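Local coordinates for EGF family domain-containing protein (Toxoplasma gondii, PDB 4Z80) that is an AMA4 surface antigen that binds a peptide of the rhoptry neck protein RON2L1, probably helping form the moving junction during host cell invasion, at residues D171-F185 with C255-P267. Sequence-based numbering, arbitrary orientation.
Sequences DMVTDKEFDSTVCNF and CSILSRCTTHCWP
The side chain of Arg260 spends two of its nitrogens on a single backbone oxygen: NE lies 2.8 Å and NH2 3.0 Å from Glu177 O. Both bonds run in the guanidinium plane, but NE meets the carbonyl almost head-on (C=O...N 176°), whereas NH2 comes from above the carbonyl plane. An arm extended from CG to NE spans helix to loop, and the two bonds fix the rotation of the guanidinium. One turn further along, His264 NE2 donates at 2.8 Å to Asp175 OD2, which accepts on its anti lone pair, with ring and carboxylate planes 66° apart. Asp171 CB makes a CH-pi contact over one face of the imidazole, 3.9 Å from its centroid. Met172 runs alongside the histidine, head to tail with it, and its CE ends 4.0 Å from Cys265 SG. Beside the arginine, the disulfide Cys183-Cys261 joins the segments covalently. Phe185 CG stands between its backbone N and carbonyl carbon (chi1 56°), which turns the ring back onto the helix, where CZ lies 3.7 Å from Cys261 CB and CE2 meets Leu258 CD1. The Val182 and Ile257 side chains meet at about a right angle, CG1 to CG2 3.8 Å. Asp175 OD1 accepts from Glu177 N in an Asx turn that probably helps shape the loop; Asp175 OD2 and Glu177 OE1 form salt bridges to Arg276, and Glu177 OE2 is held by His335 and Trp30 N. One water donates to Asp171 OD2 and His264 O, which also bond to Gln10 N and Ser11 OG of the bound peptide chain; Asp171 OD1 is hydrogen-bonded to Tyr71 OH. The contact pins the loop after helix 165-172 against helix 252-262 and its 3-10 extension, with strand 43-51 packing on Val182, Ile257 and Arg260 and strand 289-291 on Leu258.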
loop_
_atom_site.group_PDB
_atom_site.type_symbol
_atom_site.label_atom_id
_atom_site.label_comp_id
_atom_site.label_asym_id
_atom_site.label_seq_id
_atom_site.Cartn_x
_atom_site.Cartn_y
_atom_site.Cartn_z
ATOM N N ASP A 171 20.671 8.828 -9.203
ATOM C CA ASP A 171 19.225 8.599 -9.137
ATOM C C ASP A 171 18.641 8.923 -7.772
ATOM O O ASP A 171 17.657 9.642 -7.687
ATOM C CB ASP A 171 18.877 7.149 -9.508
ATOM C CG ASP A 171 18.799 6.924 -11.012
ATOM O OD1 ASP A 171 18.813 7.905 -11.785
ATOM O OD2 ASP A 171 18.701 5.749 -11.429
ATOM N N MET A 172 19.227 8.396 -6.706
ATOM C CA MET A 172 18.644 8.568 -5.379
ATOM C C MET A 172 18.869 9.959 -4.780
ATOM O O MET A 172 17.904 10.664 -4.503
ATOM C CB MET A 172 19.177 7.496 -4.439
ATOM C CG MET A 172 18.625 6.115 -4.746
ATOM S SD MET A 172 19.429 4.841 -3.766
ATOM C CE MET A 172 18.316 3.459 -3.984
ATOM N N VAL A 173 20.122 10.371 -4.589
ATOM C CA VAL A 173 20.372 11.592 -3.814
ATOM C C VAL A 173 19.834 12.856 -4.478
ATOM O O VAL A 173 19.497 13.821 -3.790
ATOM C CB VAL A 173 21.884 11.796 -3.530
ATOM C CG1 VAL A 173 22.412 10.669 -2.685
ATOM C CG2 VAL A 173 22.658 11.942 -4.809
ATOM N N THR A 174 19.747 12.854 -5.803
ATOM C CA THR A 174 19.250 14.012 -6.540
ATOM C C THR A 174 17.742 13.924 -6.834
ATOM O O THR A 174 17.202 14.727 -7.599
ATOM C CB THR A 174 20.017 14.193 -7.862
ATOM O OG1 THR A 174 19.944 12.991 -8.638
ATOM C CG2 THR A 174 21.483 14.520 -7.587
ATOM N N ASP A 175 17.079 12.948 -6.217
ATOM C CA ASP A 175 15.622 12.813 -6.269
ATOM C C ASP A 175 15.024 13.650 -5.149
ATOM O O ASP A 175 15.348 13.438 -3.982
ATOM C CB ASP A 175 15.237 11.333 -6.125
ATOM C CG ASP A 175 13.751 11.061 -6.353
ATOM O OD1 ASP A 175 12.900 11.953 -6.121
ATOM O OD2 ASP A 175 13.440 9.915 -6.750
ATOM N N LYS A 176 14.136 14.580 -5.490
ATOM C CA LYS A 176 13.600 15.501 -4.494
ATOM C C LYS A 176 12.713 14.806 -3.455
ATOM O O LYS A 176 12.430 15.381 -2.403
ATOM C CB LYS A 176 12.835 16.628 -5.192
ATOM C CG LYS A 176 13.732 17.452 -6.108
ATOM C CD LYS A 176 13.071 18.737 -6.575
ATOM C CE LYS A 176 14.040 19.561 -7.411
ATOM N NZ LYS A 176 13.511 20.915 -7.737
ATOM N N GLU A 177 12.312 13.564 -3.724
ATOM C CA GLU A 177 11.540 12.794 -2.746
ATOM C C GLU A 177 12.413 11.905 -1.860
ATOM O O GLU A 177 11.934 11.332 -0.883
ATOM C CB GLU A 177 10.488 11.930 -3.453
ATOM C CG GLU A 177 9.351 12.748 -4.033
ATOM C CD GLU A 177 8.085 11.941 -4.205
ATOM O OE1 GLU A 177 8.057 11.062 -5.092
ATOM O OE2 GLU A 177 7.122 12.185 -3.448
ATOM N N PHE A 178 13.688 11.777 -2.211
ATOM C CA PHE A 178 14.604 10.940 -1.453
ATOM C C PHE A 178 15.250 11.752 -0.341
ATOM O O PHE A 178 15.524 12.935 -0.519
ATOM C CB PHE A 178 15.673 10.363 -2.376
ATOM C CG PHE A 178 16.564 9.334 -1.722
ATOM C CD1 PHE A 178 16.199 8.001 -1.708
ATOM C CD2 PHE A 178 17.773 9.699 -1.147
ATOM C CE1 PHE A 178 17.006 7.046 -1.124
ATOM C CE2 PHE A 178 18.591 8.746 -0.549
ATOM C CZ PHE A 178 18.208 7.420 -0.541
ATOM N N ASP A 179 15.471 11.118 0.805
ATOM C CA ASP A 179 16.213 11.741 1.895
ATOM C C ASP A 179 17.135 10.699 2.514
ATOM O O ASP A 179 16.683 9.636 2.911
ATOM C CB ASP A 179 15.267 12.318 2.946
ATOM C CG ASP A 179 16.010 12.983 4.088
ATOM O OD1 ASP A 179 16.285 14.198 3.985
ATOM O OD2 ASP A 179 16.333 12.291 5.077
ATOM N N SER A 180 18.426 11.008 2.600
ATOM C CA SER A 180 19.412 10.013 3.015
ATOM C C SER A 180 19.290 9.612 4.485
ATOM O O SER A 180 19.747 8.538 4.872
ATOM C CB SER A 180 20.825 10.532 2.743
ATOM O OG SER A 180 21.075 11.729 3.459
ATOM N N THR A 181 18.675 10.461 5.301
ATOM C CA THR A 181 18.468 10.132 6.704
ATOM C C THR A 181 17.247 9.238 6.858
ATOM O O THR A 181 17.304 8.208 7.523
ATOM C CB THR A 181 18.300 11.391 7.559
ATOM O OG1 THR A 181 19.477 12.197 7.430
ATOM C CG2 THR A 181 18.085 11.028 9.027
ATOM N N VAL A 182 16.142 9.632 6.235
ATOM C CA VAL A 182 14.945 8.809 6.262
ATOM C C VAL A 182 15.245 7.444 5.630
ATOM O O VAL A 182 14.808 6.406 6.130
ATOM C CB VAL A 182 13.778 9.499 5.530
ATOM C CG1 VAL A 182 12.594 8.538 5.334
ATOM C CG2 VAL A 182 13.341 10.729 6.302
ATOM N N CYS A 183 16.014 7.459 4.546
ATOM C CA CYS A 183 16.338 6.246 3.806
ATOM C C CYS A 183 17.731 5.728 4.138
ATOM O O CYS A 183 18.462 5.304 3.244
ATOM C CB CYS A 183 16.245 6.508 2.306
ATOM S SG CYS A 183 14.654 7.178 1.764
ATOM N N ASN A 184 18.096 5.749 5.414
ATOM C CA ASN A 184 19.468 5.434 5.795
ATOM C C ASN A 184 19.781 3.942 5.724
ATOM O O ASN A 184 20.909 3.531 5.983
ATOM C CB ASN A 184 19.771 5.971 7.202
ATOM C CG ASN A 184 18.906 5.353 8.282
ATOM O OD1 ASN A 184 18.158 4.404 8.050
ATOM N ND2 ASN A 184 19.018 5.895 9.490
ATOM N N PHE A 185 18.783 3.145 5.351
ATOM C CA PHE A 185 18.918 1.696 5.247
ATOM C C PHE A 185 19.076 1.279 3.789
ATOM O O PHE A 185 19.077 0.087 3.472
ATOM C CB PHE A 185 17.695 1.006 5.850
ATOM C CG PHE A 185 16.403 1.461 5.234
ATOM C CD1 PHE A 185 15.750 2.583 5.721
ATOM C CD2 PHE A 185 15.877 0.808 4.136
ATOM C CE1 PHE A 185 14.581 3.026 5.141
ATOM C CE2 PHE A 185 14.704 1.244 3.552
ATOM C CZ PHE A 185 14.053 2.357 4.056
ATOM N N CYS A 255 6.150 1.345 7.150
ATOM C CA CYS A 255 6.026 0.523 5.953
ATOM C C CYS A 255 6.045 1.409 4.701
ATOM O O CYS A 255 6.688 1.067 3.705
ATOM C CB CYS A 255 4.747 -0.310 6.036
ATOM S SG CYS A 255 4.525 -1.497 4.694
ATOM N N SER A 256 5.368 2.557 4.748
ATOM C CA SER A 256 5.386 3.487 3.610
ATOM C C SER A 256 6.808 3.997 3.323
ATOM O O SER A 256 7.157 4.241 2.166
ATOM C CB SER A 256 4.432 4.673 3.837
ATOM O OG SER A 256 4.958 5.650 4.730
ATOM N N ILE A 257 7.630 4.140 4.365
ATOM C CA ILE A 257 8.998 4.607 4.179
ATOM C C ILE A 257 9.794 3.584 3.374
ATOM O O ILE A 257 10.621 3.952 2.536
ATOM C CB ILE A 257 9.700 4.877 5.537
ATOM C CG1 ILE A 257 9.111 6.134 6.193
ATOM C CG2 ILE A 257 11.227 5.027 5.360
ATOM C CD1 ILE A 257 9.630 6.409 7.607
ATOM N N LEU A 258 9.563 2.297 3.624
ATOM C CA LEU A 258 10.232 1.271 2.834
ATOM C C LEU A 258 9.935 1.479 1.349
ATOM O O LEU A 258 10.828 1.393 0.516
ATOM C CB LEU A 258 9.815 -0.138 3.276
ATOM C CG LEU A 258 10.477 -1.290 2.509
ATOM C CD1 LEU A 258 12.004 -1.255 2.653
ATOM C CD2 LEU A 258 9.931 -2.634 2.972
ATOM N N SER A 259 8.685 1.789 1.013
ATOM C CA SER A 259 8.342 2.083 -0.376
ATOM C C SER A 259 9.007 3.346 -0.901
ATOM O O SER A 259 9.600 3.346 -1.979
ATOM C CB SER A 259 6.828 2.221 -0.546
ATOM O OG SER A 259 6.554 2.869 -1.787
ATOM N N ARG A 260 8.894 4.429 -0.137
ATOM C CA ARG A 260 9.469 5.711 -0.526
ATOM C C ARG A 260 10.923 5.565 -0.953
ATOM O O ARG A 260 11.367 6.136 -1.951
ATOM C CB ARG A 260 9.372 6.694 0.644
ATOM C CG ARG A 260 10.039 8.022 0.385
ATOM C CD ARG A 260 9.962 8.929 1.588
ATOM N NE ARG A 260 10.692 10.159 1.348
ATOM C CZ ARG A 260 10.810 11.144 2.234
ATOM N NH1 ARG A 260 10.257 11.033 3.430
ATOM N NH2 ARG A 260 11.490 12.237 1.916
ATOM N N CYS A 261 11.659 4.775 -0.186
ATOM C CA CYS A 261 13.111 4.758 -0.305
ATOM C C CYS A 261 13.655 3.774 -1.338
ATOM O O CYS A 261 14.834 3.850 -1.686
ATOM C CB CYS A 261 13.733 4.441 1.055
ATOM S SG CYS A 261 13.405 5.676 2.320
ATOM N N THR A 262 12.824 2.856 -1.827
ATOM C CA THR A 262 13.326 1.764 -2.668
ATOM C C THR A 262 12.964 1.862 -4.153
ATOM O O THR A 262 13.285 0.959 -4.916
ATOM C CB THR A 262 12.832 0.389 -2.158
ATOM O OG1 THR A 262 11.401 0.391 -2.017
ATOM C CG2 THR A 262 13.469 0.057 -0.822
ATOM N N THR A 263 12.316 2.949 -4.569
ATOM C CA THR A 263 11.984 3.160 -5.977
ATOM C C THR A 263 13.141 2.862 -6.933
ATOM O O THR A 263 12.975 2.142 -7.921
ATOM C CB THR A 263 11.512 4.616 -6.196
ATOM O OG1 THR A 263 10.218 4.783 -5.594
ATOM C CG2 THR A 263 11.448 4.994 -7.681
ATOM N N HIS A 264 14.319 3.403 -6.644
ATOM C CA HIS A 264 15.416 3.304 -7.604
ATOM C C HIS A 264 16.144 1.967 -7.559
ATOM O O HIS A 264 17.075 1.744 -8.327
ATOM C CB HIS A 264 16.400 4.452 -7.392
ATOM C CG HIS A 264 15.798 5.783 -7.696
ATOM N ND1 HIS A 264 15.336 6.110 -8.952
ATOM C CD2 HIS A 264 15.534 6.848 -6.905
ATOM C CE1 HIS A 264 14.824 7.327 -8.925
ATOM N NE2 HIS A 264 14.934 7.797 -7.695
ATOM N N CYS A 265 15.708 1.080 -6.672
ATOM C CA CYS A 265 16.228 -0.282 -6.620
ATOM C C CYS A 265 15.721 -1.135 -7.775
ATOM O O CYS A 265 16.278 -2.192 -8.050
ATOM C CB CYS A 265 15.842 -0.951 -5.303
ATOM S SG CYS A 265 16.344 -0.058 -3.814
ATOM N N TRP A 266 14.653 -0.685 -8.433
ATOM C CA TRP A 266 14.040 -1.454 -9.509
ATOM C C TRP A 266 14.495 -0.935 -10.857
ATOM O O TRP A 266 14.700 0.268 -11.030
ATOM C CB TRP A 266 12.513 -1.398 -9.423
ATOM C CG TRP A 266 12.009 -1.668 -8.058
ATOM C CD1 TRP A 266 11.339 -0.798 -7.255
ATOM C CD2 TRP A 266 12.136 -2.887 -7.315
ATOM N NE1 TRP A 266 11.034 -1.396 -6.060
ATOM C CE2 TRP A 266 11.512 -2.680 -6.069
ATOM C CE3 TRP A 266 12.710 -4.135 -7.581
ATOM C CZ2 TRP A 266 11.445 -3.674 -5.089
ATOM C CZ3 TRP A 266 12.641 -5.122 -6.604
ATOM C CH2 TRP A 266 12.015 -4.886 -5.378
ATOM N N PRO A 267 14.641 -1.835 -11.835
ATOM C CA PRO A 267 15.111 -1.392 -13.146
ATOM C C PRO A 267 14.010 -0.731 -13.963
ATOM O O PRO A 267 12.857 -1.176 -13.918
ATOM C CB PRO A 267 15.559 -2.692 -13.805
ATOM C CG PRO A 267 14.652 -3.710 -13.236
ATOM C CD PRO A 267 14.381 -3.286 -11.812
HETATM O O HOH W 1 18.186 3.237 -10.675
#